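Local atomic coordinates of thioredoxin reductase (Streptomyces clavuligerus, PDB entry 4NTD), a protein that uses bound FAD to catalyse the formation of disulfide bonds in natural products, probably including the antibiotic holomycin. Residues V199-G204 and R238-A243; A52-V57 and A318-L323; A70-F75 and S84-T89. All blocks are in the same frame, centred on the assembly; numbering follows the deposited sequence. Where two conformers were deposited one is given.

Contact 1. Residues V199-G204 and R238-A243; sequences VLFRHG and RGVELA
Phe201, the last residue of strand 198-201, lays its ring beneath Val240 of strand 236-242, joining two sheets of one domain: the parallel sheet that includes strand 198-201 and the three-stranded antiparallel sheet built on 236-242. In thioredoxin reductases the corresponding domain binds NADPH; this contact is away from the cofactor and glutathione sites.

The tight part is the ring. Val240 approaches over one face, its CB 4.1 Å from the centroid of the Phe201 ring and 24° off the normal, a CH-pi contact. The two methyls straddle the outer end of the ring: CG2 of Val240 reaches CE2 of Phe201 at 3.8 Å, while CG1 of Val240 lies 4.1 Å from CE1 of Phe201. This fork suits a valine, whose branching at CB lets three carbons follow a flat surface. Val199 CG1, from the same strand as the ring, lies over the opposite face, so that an aliphatic carbon covers part of each side. Leu242 touches more lightly and obliquely, CD2 to CD1 of Phe201 at 4.2 Å, and Val227 of the neighbouring strand 227-233 packs on both Phe201 and Val240.

The margins are polar and looser. Past Phe201 the chain turns through Arg202 and His203 to an exposed Gly204, and Ala243 is exposed where strand 236-242 ends. Glu241 starts away from the ring. Since all the touching groups are hydrocarbon, the cohesion here comes from dispersion and the exclusion of water, while Arg202 and Glu241 find their salt-bridge partners, Glu224 and Arg229, outside the apolar patch.

Contact 2. Residues A52-V57 and A318-L323; sequences ARRRVV and ALNHQL. With GSH (glutathione), chain B.
The Schellman turn that closes helix 40-51 and leads into strand 56-60, part of the Rossmann-type FAD domain, brings Ala52 and Arg54 against Asn320 and Leu323 of the long helix 305-338. Arg53, with its positive phi, is the C-prime residue. Arg54 bends at chi2 (-64°), and its guanidinium reaches across to helix 305-338.

There NE of Arg54 donates to OD1 of Asn320 at 2.8 Å, almost straight down the carbonyl bond and within the guanidinium plane; NH2 of Arg54 adds a weak second bond to that oxygen at 3.2 Å. The guanidinium of Arg54 and the amide of Asn320 are turned 60° against each other. Leu323 lies over one guanidinium face, its CB 3.5 Å from NH2 of Arg54, and Asp327 takes NH1 in a salt bridge. Partners at NE, NH1 and NH2 hold the orientation of this buried guanidinium; arginine suits the place because its N-H groups point in several directions within one plane. Ala52 is small enough to sit beside the amide, CB 3.9 Å from OD1 of Asn320.

The opposite amide end, ND2, binds Tyr164 OH of the second subunit. Glutathione, which also bonds Arg65 of that subunit, meets His321 edge-on: NE2 of His321 donates to the amide oxygen OE1 at 2.9 Å.

Contact 3. Residues A70-F75 and S84-T89; sequences AHMQGF and SALLET. With FAD (flavin-adenine dinucleotide), chain C.
An irregular loop and a helix face each other most closely at Met72 and Leu86, whose CA atoms are 9.1 Å apart. Both belong to the beta-alpha-beta crossover of the FAD domain: segment 70-75 lies in the long connection after strand 56-60, and segment 84-89 on helix 83-96, which returns to strand 100-103. At Gly74 the backbone angles would press a CB against the carbonyl oxygen of Gln73, which explains a glycine there.

The side chains that close the gap are apolar. CG of Met72 stands between its backbone N and carbonyl carbon (chi1 71°), which directs the thioether toward the helix, where CE meets Leu86 CD2 at 3.8 Å. The two chains cross at about a right angle. Phe75 approaches Leu86 obliquely, its CZ 4.4 Å from CD1 of Leu86. A flexible methionine, a broad ring and a branched leucine can fill such an irregular seam, which Val305 of helix 305-338 completes by touching all three. Leu76 and Ser77 of the second subunit add to the packing.

The same loop also binds the flavin through main-chain atoms. Gln73 N donates to FAD O4 at 2.8 Å, and FAD N3 donates to Gln73 O at 2.9 Å, a reciprocal pair of backbone bonds that grips the pyrimidine edge of the ring system. Within the helix, Thr89 OG1 turns back on the carbonyl O of Ala85 at 2.8 Å; it and Thr89 N reach Ala85 O from opposite faces of the carbonyl plane.

All three contacts bury their touching residues, yet their chemistry follows their place. Contact 1, apolar throughout, joins two sheets in one domain and meets no other chain; its centre is about 51 Å from that of contact 2, on the other side of the chain's centre. Contacts 2 and 3 belong to the FAD domain, about 26 Å apart between centres, and strand 56-60 of contact 2 is followed by helix 83-96 of contact 3. Both draw on helix 305-338, one through its middle, the other through Val305 at its start, and both touch the second subunit. Contact 2 relies on a buried charge; contact 3 pairs an apolar seam with backbone recognition of the cofactor.

Contact 1. Residues V199-G204 and R238-A243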
loop_
_atom_site.group_PDB
_atom_site.type_symbol
_atom_site.label_atom_id
_atom_site.label_comp_id
_atom_site.label_asym_id
_atom_site.label_seq_id
_atom_site.Cartn_x
_atom_site.Cartn_y
_atom_site.Cartn_z
ATOM N N VAL A 199 16.019 27.839 6.007
ATOM C CA VAL A 199 15.837 29.168 5.425
ATOM C C VAL A 199 14.981 29.087 4.163
ATOM O O VAL A 199 15.193 28.212 3.321
ATOM C CB VAL A 199 17.202 29.801 5.073
ATOM C CG1 VAL A 199 17.033 31.043 4.208
ATOM C CG2 VAL A 199 17.967 30.138 6.343
ATOM N N LEU A 200 14.026 30.007 4.037
ATOM C CA LEU A 200 13.240 30.150 2.815
ATOM C C LEU A 200 13.820 31.272 1.966
ATOM O O LEU A 200 13.902 32.415 2.414
ATOM C CB LEU A 200 11.771 30.449 3.134
ATOM C CG LEU A 200 10.849 30.733 1.938
ATOM C CD1 LEU A 200 10.749 29.527 1.017
ATOM C CD2 LEU A 200 9.467 31.162 2.403
ATOM N N PHE A 201 14.224 30.937 0.745
ATOM C CA PHE A 201 14.619 31.933 -0.243
ATOM C C PHE A 201 13.345 32.335 -0.981
ATOM O O PHE A 201 12.852 31.585 -1.824
ATOM C CB PHE A 201 15.678 31.354 -1.181
ATOM C CG PHE A 201 16.951 30.974 -0.477
ATOM C CD1 PHE A 201 17.956 31.912 -0.281
ATOM C CD2 PHE A 201 17.134 29.688 0.020
ATOM C CE1 PHE A 201 19.125 31.573 0.380
ATOM C CE2 PHE A 201 18.302 29.345 0.682
ATOM C CZ PHE A 201 19.299 30.288 0.863
ATOM N N ARG A 202 12.798 33.505 -0.658
ATOM C CA ARG A 202 11.469 33.883 -1.154
ATOM C C ARG A 202 11.367 33.900 -2.678
ATOM O O ARG A 202 10.337 33.508 -3.225
ATOM C CB ARG A 202 11.016 35.235 -0.600
ATOM C CG ARG A 202 9.572 35.561 -0.960
ATOM C CD ARG A 202 9.063 36.807 -0.255
ATOM N NE ARG A 202 9.568 38.040 -0.849
ATOM C CZ ARG A 202 8.932 38.734 -1.787
ATOM N NH1 ARG A 202 7.762 38.316 -2.251
ATOM N NH2 ARG A 202 9.468 39.849 -2.264
ATOM N N HIS A 203 12.417 34.358 -3.360
ATOM C CA HIS A 203 12.444 34.318 -4.831
ATOM C C HIS A 203 11.231 35.031 -5.454
ATOM O O HIS A 203 10.695 34.594 -6.475
ATOM C CB HIS A 203 12.518 32.850 -5.292
ATOM C CG HIS A 203 12.900 32.673 -6.728
ATOM N ND1 HIS A 203 14.065 33.182 -7.251
ATOM C CD2 HIS A 203 12.287 32.019 -7.743
ATOM C CE1 HIS A 203 14.152 32.865 -8.530
ATOM N NE2 HIS A 203 13.084 32.157 -8.854
ATOM N N GLY A 204 10.786 36.115 -4.819
ATOM C CA GLY A 204 9.610 36.859 -5.282
ATOM C C GLY A 204 8.267 36.149 -5.157
ATOM O O GLY A 204 7.280 36.585 -5.756
ATOM N N ARG A 238 27.219 23.893 -1.922
ATOM C CA ARG A 238 27.785 24.761 -0.890
ATOM C C ARG A 238 26.835 25.872 -0.466
ATOM O O ARG A 238 26.952 26.392 0.642
ATOM C CB ARG A 238 29.083 25.394 -1.394
ATOM C CG ARG A 238 30.112 24.396 -1.895
ATOM C CD ARG A 238 30.497 23.398 -0.817
ATOM N NE ARG A 238 31.580 22.525 -1.255
ATOM C CZ ARG A 238 32.229 21.674 -0.464
ATOM N NH1 ARG A 238 31.910 21.558 0.823
ATOM N NH2 ARG A 238 33.201 20.924 -0.967
ATOM N N GLY A 239 25.912 26.251 -1.346
ATOM C CA GLY A 239 24.959 27.302 -1.023
ATOM C C GLY A 239 24.148 27.814 -2.193
ATOM O O GLY A 239 24.077 27.181 -3.249
ATOM N N VAL A 240 23.536 28.974 -1.978
ATOM C CA VAL A 240 22.646 29.608 -2.938
ATOM C C VAL A 240 23.143 31.027 -3.182
ATOM O O VAL A 240 23.388 31.767 -2.230
ATOM C CB VAL A 240 21.201 29.653 -2.392
ATOM C CG1 VAL A 240 20.261 30.341 -3.372
ATOM C CG2 VAL A 240 20.709 28.244 -2.081
ATOM N N GLU A 241 23.303 31.397 -4.451
ATOM C CA GLU A 241 23.718 32.749 -4.819
ATOM C C GLU A 241 22.510 33.555 -5.282
ATOM O O GLU A 241 21.675 33.054 -6.039
ATOM C CB GLU A 241 24.781 32.716 -5.919
ATOM C CG GLU A 241 25.304 34.094 -6.307
ATOM C CD GLU A 241 26.499 34.048 -7.243
ATOM O OE1 GLU A 241 27.237 33.043 -7.236
ATOM O OE2 GLU A 241 26.706 35.031 -7.986
ATOM N N LEU A 242 22.432 34.805 -4.828
ATOM C CA LEU A 242 21.325 35.701 -5.161
ATOM C C LEU A 242 21.717 36.677 -6.275
ATOM O O LEU A 242 22.894 36.797 -6.614
ATOM C CB LEU A 242 20.880 36.467 -3.914
ATOM C CG LEU A 242 20.478 35.600 -2.715
ATOM C CD1 LEU A 242 20.278 36.455 -1.474
ATOM C CD2 LEU A 242 19.224 34.797 -3.024
ATOM N N ALA A 243 20.718 37.374 -6.822
ATOM C CA ALA A 243 20.865 38.218 -8.031
ATOM C C ALA A 243 22.082 39.143 -8.070
ATOM O O ALA A 243 22.721 39.273 -9.117
ATOM C CB ALA A 243 19.594 39.025 -8.270
#

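Contact 2. Residues A52-V57 and A318-L323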
loop_
_atom_site.group_PDB
_atom_site.type_symbol
_atom_site.label_atom_id
_atom_site.label_comp_id
_atom_site.label_asym_id
_atom_site.label_seq_id
_atom_site.Cartn_x
_atom_site.Cartn_y
_atom_site.Cartn_z
ATOM N N ALA A 52 -1.485 -15.581 -9.857
ATOM C CA ALA A 52 -2.870 -15.982 -10.129
ATOM C C ALA A 52 -3.046 -16.656 -11.501
ATOM O O ALA A 52 -4.176 -16.850 -11.959
ATOM C CB ALA A 52 -3.796 -14.779 -10.004
ATOM N N ARG A 53 -1.921 -16.996 -12.135
ATOM C CA ARG A 53 -1.898 -17.715 -13.413
ATOM C C ARG A 53 -2.529 -16.924 -14.564
ATOM O O ARG A 53 -3.003 -17.506 -15.539
ATOM C CB ARG A 53 -2.555 -19.098 -13.275
ATOM C CG ARG A 53 -2.052 -19.897 -12.082
ATOM C CD ARG A 53 -2.478 -21.354 -12.154
ATOM N NE ARG A 53 -1.684 -22.110 -13.119
ATOM C CZ ARG A 53 -1.969 -23.347 -13.512
ATOM N NH1 ARG A 53 -3.036 -23.968 -13.030
ATOM N NH2 ARG A 53 -1.190 -23.962 -14.392
ATOM N N ARG A 54 -2.520 -15.597 -14.451
ATOM C CA ARG A 54 -2.948 -14.730 -15.543
ATOM C C ARG A 54 -1.729 -14.455 -16.412
ATOM O O ARG A 54 -0.614 -14.333 -15.898
ATOM C CB ARG A 54 -3.521 -13.413 -15.019
ATOM C CG ARG A 54 -4.751 -13.567 -14.139
ATOM C CD ARG A 54 -5.929 -14.152 -14.902
ATOM N NE ARG A 54 -7.122 -14.229 -14.064
ATOM C CZ ARG A 54 -8.292 -14.739 -14.445
ATOM N NH1 ARG A 54 -8.458 -15.234 -15.669
ATOM N NH2 ARG A 54 -9.307 -14.755 -13.588
ATOM N N ARG A 55 -1.944 -14.372 -17.724
ATOM C CA ARG A 55 -0.868 -14.073 -18.659
ATOM C C ARG A 55 -0.635 -12.564 -18.701
ATOM O O ARG A 55 -1.499 -11.804 -19.148
ATOM C CB ARG A 55 -1.195 -14.639 -20.040
ATOM C CG ARG A 55 -1.368 -16.149 -20.007
ATOM C CD ARG A 55 -0.262 -16.779 -19.175
ATOM N NE ARG A 55 -0.743 -17.865 -18.323
ATOM C CZ ARG A 55 -0.138 -18.249 -17.204
ATOM N NH1 ARG A 55 0.962 -17.630 -16.804
ATOM N NH2 ARG A 55 -0.631 -19.243 -16.481
ATOM N N VAL A 56 0.536 -12.146 -18.222
ATOM C CA VAL A 56 0.874 -10.735 -18.055
ATOM C C VAL A 56 2.048 -10.337 -18.941
ATOM O O VAL A 56 3.045 -11.054 -19.017
ATOM C CB VAL A 56 1.248 -10.437 -16.586
ATOM C CG1 VAL A 56 1.638 -8.974 -16.397
ATOM C CG2 VAL A 56 0.096 -10.805 -15.661
ATOM N N VAL A 57 1.918 -9.189 -19.601
ATOM C CA VAL A 57 3.035 -8.545 -20.287
ATOM C C VAL A 57 3.235 -7.168 -19.661
ATOM O O VAL A 57 2.283 -6.401 -19.529
ATOM C CB VAL A 57 2.777 -8.390 -21.801
ATOM C CG1 VAL A 57 3.938 -7.665 -22.474
ATOM C CG2 VAL A 57 2.551 -9.750 -22.448
ATOM N N ALA A 318 -8.353 -6.970 -6.995
ATOM C CA ALA A 318 -9.638 -6.571 -7.573
ATOM C C ALA A 318 -9.772 -6.988 -9.039
ATOM O O ALA A 318 -10.828 -7.461 -9.467
ATOM C CB ALA A 318 -9.832 -5.068 -7.431
ATOM N N LEU A 319 -8.696 -6.819 -9.800
ATOM C CA LEU A 319 -8.705 -7.127 -11.227
ATOM C C LEU A 319 -8.938 -8.620 -11.466
ATOM O O LEU A 319 -9.783 -8.995 -12.283
ATOM C CB LEU A 319 -7.398 -6.654 -11.877
ATOM C CG LEU A 319 -7.283 -6.670 -13.406
ATOM C CD1 LEU A 319 -6.197 -5.701 -13.855
ATOM C CD2 LEU A 319 -7.005 -8.067 -13.946
ATOM N N ASN A 320 -8.206 -9.470 -10.752
ATOM C CA ASN A 320 -8.389 -10.913 -10.896
ATOM C C ASN A 320 -9.792 -11.347 -10.487
ATOM O O ASN A 320 -10.407 -12.172 -11.159
ATOM C CB ASN A 320 -7.363 -11.700 -10.088
ATOM C CG ASN A 320 -7.539 -13.199 -10.248
ATOM O OD1 ASN A 320 -7.317 -13.745 -11.329
ATOM N ND2 ASN A 320 -7.967 -13.868 -9.185
ATOM N N HIS A 321 -10.289 -10.790 -9.387
ATOM C CA HIS A 321 -11.647 -11.083 -8.922
ATOM C C HIS A 321 -12.685 -10.809 -9.997
ATOM O O HIS A 321 -13.584 -11.620 -10.225
ATOM C CB HIS A 321 -11.982 -10.272 -7.672
ATOM C CG HIS A 321 -11.803 -11.038 -6.407
ATOM N ND1 HIS A 321 -12.840 -11.278 -5.534
ATOM C CD2 HIS A 321 -10.718 -11.657 -5.887
ATOM C CE1 HIS A 321 -12.395 -11.995 -4.521
ATOM N NE2 HIS A 321 -11.108 -12.236 -4.709
ATOM N N GLN A 322 -12.557 -9.667 -10.660
ATOM C CA GLN A 322 -13.534 -9.288 -11.666
ATOM C C GLN A 322 -13.347 -10.079 -12.968
ATOM O O GLN A 322 -14.323 -10.339 -13.672
ATOM C CB GLN A 322 -13.517 -7.776 -11.896
ATOM C CG GLN A 322 -14.809 -7.252 -12.507
ATOM C CD GLN A 322 -14.860 -7.435 -14.011
ATOM O OE1 GLN A 322 -13.826 -7.445 -14.677
ATOM N NE2 GLN A 322 -16.062 -7.598 -14.551
ATOM N N LEU A 323 -12.113 -10.480 -13.277
ATOM C CA LEU A 323 -11.874 -11.395 -14.402
ATOM C C LEU A 323 -12.559 -12.740 -14.169
ATOM O O LEU A 323 -13.125 -13.313 -15.097
ATOM C CB LEU A 323 -10.376 -11.618 -14.658
ATOM C CG LEU A 323 -9.655 -10.645 -15.593
ATOM C CD1 LEU A 323 -8.191 -11.043 -15.703
ATOM C CD2 LEU A 323 -10.295 -10.608 -16.974
HETATM N N1 GSH B . -12.211 -10.669 -0.214
HETATM C CA1 GSH B . -12.680 -11.471 -1.346
HETATM C C1 GSH B . -14.079 -10.955 -1.737
HETATM O O11 GSH B . -15.043 -11.399 -1.065
HETATM O O12 GSH B . -14.160 -10.141 -2.691
HETATM C CB1 GSH B . -12.855 -12.923 -0.973
HETATM C CG1 GSH B . -12.005 -13.855 -1.835
HETATM C CD1 GSH B . -10.534 -13.639 -1.489
HETATM O OE1 GSH B . -9.792 -12.986 -2.219
HETATM N N2 GSH B . -10.138 -14.320 -0.410
HETATM C CA2 GSH B . -8.775 -14.248 0.126
HETATM C C2 GSH B . -8.707 -13.056 0.984
HETATM O O2 GSH B . -9.691 -12.425 1.374
HETATM C CB2 GSH B . -7.733 -13.744 -0.874
HETATM S SG2 GSH B . -6.160 -14.652 -1.150
HETATM N N3 GSH B . -7.438 -12.716 1.108
HETATM C CA3 GSH B . -7.083 -11.495 1.693
HETATM C C3 GSH B . -6.245 -11.564 2.999
HETATM O O31 GSH B . -5.669 -12.742 3.379
HETATM O O32 GSH B . -6.040 -10.485 3.695
#

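Contact 3. Residues A70-F75 and S84-T89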
loop_
_atom_site.group_PDB
_atom_site.type_symbol
_atom_site.label_atom_id
_atom_site.label_comp_id
_atom_site.label_asym_id
_atom_site.label_seq_id
_atom_site.Cartn_x
_atom_site.Cartn_y
_atom_site.Cartn_z
ATOM N N ALA A 70 20.549 7.481 -4.806
ATOM C CA ALA A 70 21.290 6.212 -4.706
ATOM C C ALA A 70 20.648 5.139 -3.825
ATOM O O ALA A 70 20.819 3.950 -4.083
ATOM C CB ALA A 70 22.711 6.479 -4.230
ATOM N N HIS A 71 19.930 5.553 -2.787
ATOM C CA HIS A 71 19.292 4.610 -1.868
ATOM C C HIS A 71 17.879 5.065 -1.544
ATOM O O HIS A 71 17.650 6.249 -1.315
ATOM C CB HIS A 71 20.102 4.502 -0.576
ATOM C CG HIS A 71 21.512 4.053 -0.789
ATOM N ND1 HIS A 71 21.851 2.731 -0.978
ATOM C CD2 HIS A 71 22.668 4.752 -0.860
ATOM C CE1 HIS A 71 23.157 2.634 -1.150
ATOM N NE2 HIS A 71 23.677 3.846 -1.081
ATOM N N MET A 72 16.932 4.128 -1.530
ATOM C CA MET A 72 15.578 4.449 -1.093
ATOM C C MET A 72 15.423 4.126 0.389
ATOM O O MET A 72 16.087 3.231 0.918
ATOM C CB MET A 72 14.504 3.750 -1.941
ATOM C CG MET A 72 14.370 2.251 -1.755
ATOM S SD MET A 72 12.666 1.652 -1.886
ATOM C CE MET A 72 12.970 -0.061 -1.465
ATOM N N GLN A 73 14.553 4.882 1.049
ATOM C CA GLN A 73 14.312 4.740 2.478
ATOM C C GLN A 73 12.817 4.597 2.758
ATOM O O GLN A 73 11.982 5.089 1.994
ATOM C CB GLN A 73 14.836 5.969 3.227
ATOM C CG GLN A 73 16.258 6.396 2.882
ATOM C CD GLN A 73 17.328 5.446 3.395
ATOM O OE1 GLN A 73 17.094 4.638 4.301
ATOM N NE2 GLN A 73 18.517 5.549 2.824
ATOM N N GLY A 74 12.493 3.909 3.851
ATOM C CA GLY A 74 11.122 3.846 4.366
ATOM C C GLY A 74 10.237 2.707 3.871
ATOM O O GLY A 74 9.050 2.677 4.182
ATOM N N PHE A 75 10.816 1.779 3.112
ATOM C CA PHE A 75 10.119 0.594 2.588
ATOM C C PHE A 75 10.430 -0.568 3.535
ATOM O O PHE A 75 11.589 -0.959 3.670
ATOM C CB PHE A 75 10.658 0.316 1.175
ATOM C CG PHE A 75 9.954 -0.785 0.411
ATOM C CD1 PHE A 75 9.277 -0.493 -0.768
ATOM C CD2 PHE A 75 10.032 -2.116 0.812
ATOM C CE1 PHE A 75 8.661 -1.491 -1.508
ATOM C CE2 PHE A 75 9.415 -3.118 0.077
ATOM C CZ PHE A 75 8.727 -2.807 -1.081
ATOM N N SER A 84 17.685 0.501 -8.075
ATOM C CA SER A 84 17.988 -0.469 -9.133
ATOM C C SER A 84 17.965 -1.911 -8.621
ATOM O O SER A 84 17.591 -2.825 -9.357
ATOM C CB SER A 84 19.343 -0.163 -9.782
ATOM O OG SER A 84 20.396 -0.235 -8.837
ATOM N N ALA A 85 18.360 -2.107 -7.364
ATOM C CA ALA A 85 18.347 -3.433 -6.748
ATOM C C ALA A 85 16.921 -3.897 -6.447
ATOM O O ALA A 85 16.597 -5.070 -6.641
ATOM C CB ALA A 85 19.192 -3.445 -5.483
ATOM N N LEU A 86 16.073 -2.986 -5.970
ATOM C CA LEU A 86 14.656 -3.309 -5.752
ATOM C C LEU A 86 14.022 -3.781 -7.054
ATOM O O LEU A 86 13.335 -4.804 -7.090
ATOM C CB LEU A 86 13.879 -2.099 -5.219
ATOM C CG LEU A 86 12.373 -2.328 -5.003
ATOM C CD1 LEU A 86 12.136 -3.226 -3.798
ATOM C CD2 LEU A 86 11.616 -1.016 -4.851
ATOM N N LEU A 87 14.265 -3.033 -8.125
ATOM C CA LEU A 87 13.668 -3.339 -9.418
ATOM C C LEU A 87 14.240 -4.629 -10.014
ATOM O O LEU A 87 13.487 -5.441 -10.536
ATOM C CB LEU A 87 13.829 -2.159 -10.382
ATOM C CG LEU A 87 13.172 -0.851 -9.916
ATOM C CD1 LEU A 87 13.484 0.277 -10.888
ATOM C CD2 LEU A 87 11.668 -1.002 -9.736
ATOM N N GLU A 88 15.554 -4.828 -9.916
ATOM C CA GLU A 88 16.175 -6.069 -10.399
ATOM C C GLU A 88 15.577 -7.290 -9.694
ATOM O O GLU A 88 15.223 -8.278 -10.339
ATOM C CB GLU A 88 17.695 -6.037 -10.198
ATOM C CG GLU A 88 18.421 -7.277 -10.711
ATOM C CD GLU A 88 19.934 -7.155 -10.648
ATOM O OE1 GLU A 88 20.462 -6.043 -10.861
ATOM O OE2 GLU A 88 20.600 -8.182 -10.394
ATOM N N THR A 89 15.458 -7.206 -8.373
ATOM C CA THR A 89 14.899 -8.296 -7.573
ATOM C C THR A 89 13.432 -8.539 -7.939
ATOM O O THR A 89 13.024 -9.683 -8.147
ATOM C CB THR A 89 15.034 -8.002 -6.063
ATOM O OG1 THR A 89 16.409 -7.746 -5.748
ATOM C CG2 THR A 89 14.545 -9.179 -5.222
HETATM P PA FAD C . 7.807 4.862 -10.910
HETATM O O1A FAD C . 8.656 4.169 -9.878
HETATM O O2A FAD C . 8.214 6.239 -11.363
HETATM O O5B FAD C . 7.727 3.913 -12.199
HETATM C C5B FAD C . 6.977 4.309 -13.340
HETATM C C4B FAD C . 7.525 3.565 -14.545
HETATM O O4B FAD C . 6.647 3.747 -15.653
HETATM C C3B FAD C . 8.896 4.081 -14.977
HETATM O O3B FAD C . 9.861 3.021 -14.963
HETATM C C2B FAD C . 8.681 4.628 -16.378
HETATM O O2B FAD C . 9.794 4.376 -17.241
HETATM C C1B FAD C . 7.437 3.885 -16.835
HETATM N N9A FAD C . 6.620 4.540 -17.880
HETATM C C8A FAD C . 6.089 5.775 -17.836
HETATM N N7A FAD C . 5.374 6.024 -18.960
HETATM C C5A FAD C . 5.440 4.928 -19.736
HETATM C C6A FAD C . 4.909 4.516 -21.052
HETATM N N6A FAD C . 4.150 5.367 -21.778
HETATM N N1A FAD C . 5.215 3.275 -21.499
HETATM C C2A FAD C . 5.976 2.419 -20.783
HETATM N N3A FAD C . 6.485 2.733 -19.575
HETATM C C4A FAD C . 6.256 3.947 -19.014
HETATM N N1 FAD C . 10.132 7.006 -2.223
HETATM C C2 FAD C . 10.458 6.221 -1.171
HETATM O O2 FAD C . 9.581 5.459 -0.716
HETATM N N3 FAD C . 11.679 6.237 -0.605
HETATM C C4 FAD C . 12.664 7.033 -1.058
HETATM O O4 FAD C . 13.786 7.030 -0.511
HETATM C C4X FAD C . 12.394 7.917 -2.217
HETATM N N5 FAD C . 13.323 8.755 -2.742
HETATM C C5X FAD C . 13.014 9.555 -3.797
HETATM C C6 FAD C . 13.986 10.404 -4.317
HETATM C C7 FAD C . 13.707 11.236 -5.398
HETATM C C7M FAD C . 14.777 12.149 -5.944
HETATM C C8 FAD C . 12.354 11.217 -6.009
HETATM C C8M FAD C . 12.026 12.115 -7.174
HETATM C C9 FAD C . 11.376 10.371 -5.496
HETATM C C9A FAD C . 11.651 9.536 -4.409
HETATM N N10 FAD C . 10.672 8.662 -3.869
HETATM C C10 FAD C . 11.029 7.850 -2.779
HETATM C "C1'" FAD C . 9.308 8.553 -4.400
HETATM C "C2'" FAD C . 9.279 7.459 -5.468
HETATM O "O2'" FAD C . 9.929 7.940 -6.653
HETATM C "C3'" FAD C . 7.851 7.035 -5.812
HETATM O "O3'" FAD C . 7.179 6.624 -4.616
HETATM C "C4'" FAD C . 7.790 5.883 -6.815
HETATM O "O4'" FAD C . 8.642 6.127 -7.941
HETATM C "C5'" FAD C . 6.375 5.669 -7.336
HETATM O "O5'" FAD C . 6.301 4.385 -7.950
HETATM P P FAD C . 5.460 4.147 -9.296
HETATM O O1P FAD C . 4.145 4.868 -9.185
HETATM O O2P FAD C . 5.499 2.667 -9.585
HETATM O O3P FAD C . 6.264 4.969 -10.440
#